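Local coordinates for protein Cap5O (Staphylococcus aureus, PDB 3OJO) that probably oxidises UDP-N-acetyl-mannosamine with NAD as cofactor, a step in making the capsular polysaccharide of the bacterium, at residues 223-228 and 257-262. Residues are numbered along the deposited sequence; the frame is centred on the assembly and turned at random.
Sequences DVNIAL and NIHQPG
The imidazole of H259 lies flat against N225 on helix 208-238. CB of N225 sits over the middle of one ring face, 3.4 Å from the H259 ring centroid and only 4° off its normal, a CH-pi contact. The N225 amide plane is turned 22° from the ring, and its CG stands above the ring's CD2-NE2 side, 3.9 Å from H259 NE2. I226 adds an edge contact: its CG1 meets the ring rim near the ring plane, 4.0 Å from H259 ND1. CG of H259 is anti to its own carbonyl carbon (chi1 -62°), which carries the ring across to the helix. Y221, one turn earlier on that helix, also meets the imidazole, with the ring planes steeply inclined.

No direct hydrogen bond joins the segments; one water does the bridging. It donates to N225 O at 2.7 Å and accepts from N225 ND2 at 2.9 Å and from the backbone N of H259 at 3.0 Å. The water thus ties loop backbone to helix backbone and helps fix the amide's rotation. ND2 of N225 also bonds OD1 of N225 in the second subunit, and V224 packs on its own counterpart there.

The arrangement joins the loop between helices 243-250 and 275-280 to the long helix of the central domain, at the dimer interface, as in the all-helical dimerisation core of UDP-glucose/GDP-mannose dehydrogenases.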
# COMPACT_ATOMS: atom_id res chain seq x y z
N ASP B 223 -7.61 -0.46 -1.42
CA ASP B 223 -8.11 -1.82 -1.28
C ASP B 223 -7.02 -2.81 -0.93
O ASP B 223 -7.21 -3.62 -0.03
CB ASP B 223 -8.91 -2.26 -2.53
CG ASP B 223 -9.77 -3.49 -2.34
OD1 ASP B 223 -10.82 -3.39 -1.69
OD2 ASP B 223 -9.40 -4.56 -2.85
N VAL B 224 -5.88 -2.75 -1.64
CA VAL B 224 -4.71 -3.59 -1.46
C VAL B 224 -4.13 -3.37 -0.04
O VAL B 224 -3.71 -4.34 0.63
CB VAL B 224 -3.67 -3.34 -2.59
CG1 VAL B 224 -2.33 -4.03 -2.29
CG2 VAL B 224 -4.19 -3.79 -3.98
N ASN B 225 -4.11 -2.09 0.42
CA ASN B 225 -3.60 -1.75 1.74
C ASN B 225 -4.51 -2.20 2.90
O ASN B 225 -4.02 -2.63 3.95
CB ASN B 225 -3.19 -0.29 1.81
CG ASN B 225 -1.80 -0.10 1.28
OD1 ASN B 225 -1.60 0.23 0.11
ND2 ASN B 225 -0.82 -0.45 2.08
N ILE B 226 -5.83 -2.16 2.67
CA ILE B 226 -6.82 -2.64 3.61
C ILE B 226 -6.68 -4.17 3.69
O ILE B 226 -6.66 -4.71 4.78
CB ILE B 226 -8.25 -2.15 3.29
CG1 ILE B 226 -8.37 -0.63 3.59
CG2 ILE B 226 -9.29 -2.96 4.08
CD1 ILE B 226 -9.79 0.01 3.19
N ALA B 227 -6.51 -4.85 2.52
CA ALA B 227 -6.28 -6.30 2.43
C ALA B 227 -5.02 -6.68 3.26
O ALA B 227 -5.06 -7.65 4.01
CB ALA B 227 -6.08 -6.71 0.98
N LEU B 228 -3.96 -5.87 3.15
CA LEU B 228 -2.73 -6.07 3.92
C LEU B 228 -2.98 -6.05 5.43
O LEU B 228 -2.54 -6.94 6.14
CB LEU B 228 -1.64 -5.08 3.48
CG LEU B 228 -0.32 -5.11 4.27
CD1 LEU B 228 0.30 -6.50 4.27
CD2 LEU B 228 0.64 -4.12 3.71
N ASN B 257 2.69 3.34 5.94
CA ASN B 257 1.35 3.84 6.21
C ASN B 257 0.32 2.72 6.21
O ASN B 257 -0.67 2.79 5.48
CB ASN B 257 0.98 4.99 5.23
CG ASN B 257 2.09 5.97 4.92
OD1 ASN B 257 2.40 6.89 5.70
ND2 ASN B 257 2.77 5.75 3.78
N ILE B 258 0.52 1.70 7.05
CA ILE B 258 -0.39 0.54 7.16
C ILE B 258 -1.79 0.98 7.55
O ILE B 258 -1.98 1.79 8.46
CB ILE B 258 0.19 -0.61 8.04
CG1 ILE B 258 1.56 -1.04 7.50
CG2 ILE B 258 -0.76 -1.81 8.10
CD1 ILE B 258 2.47 -1.67 8.46
N HIS B 259 -2.77 0.50 6.80
CA HIS B 259 -4.16 0.89 7.02
C HIS B 259 -4.80 0.16 8.19
O HIS B 259 -4.19 -0.69 8.82
CB HIS B 259 -4.97 0.76 5.70
CG HIS B 259 -4.49 1.65 4.58
ND1 HIS B 259 -5.34 2.04 3.55
CD2 HIS B 259 -3.27 2.19 4.36
CE1 HIS B 259 -4.61 2.80 2.75
NE2 HIS B 259 -3.35 2.90 3.19
N GLN B 260 -6.05 0.53 8.49
CA GLN B 260 -6.84 -0.08 9.55
C GLN B 260 -7.60 -1.30 9.04
O GLN B 260 -8.17 -1.26 7.94
CB GLN B 260 -7.82 0.94 10.17
CG GLN B 260 -7.18 1.98 11.08
CD GLN B 260 -6.44 1.38 12.26
OE1 GLN B 260 -5.21 1.43 12.32
NE2 GLN B 260 -7.18 0.77 13.19
N PRO B 261 -7.63 -2.40 9.82
CA PRO B 261 -8.43 -3.56 9.40
C PRO B 261 -9.91 -3.31 9.68
O PRO B 261 -10.27 -2.34 10.37
CB PRO B 261 -7.88 -4.70 10.26
CG PRO B 261 -7.31 -4.02 11.48
CD PRO B 261 -7.01 -2.60 11.14
N GLY B 262 -10.77 -4.18 9.14
CA GLY B 262 -12.21 -4.05 9.31
C GLY B 262 -13.01 -5.28 8.93
O GLY B 262 -12.45 -6.35 8.72
O HOH W 1 -1.80 -1.30 4.65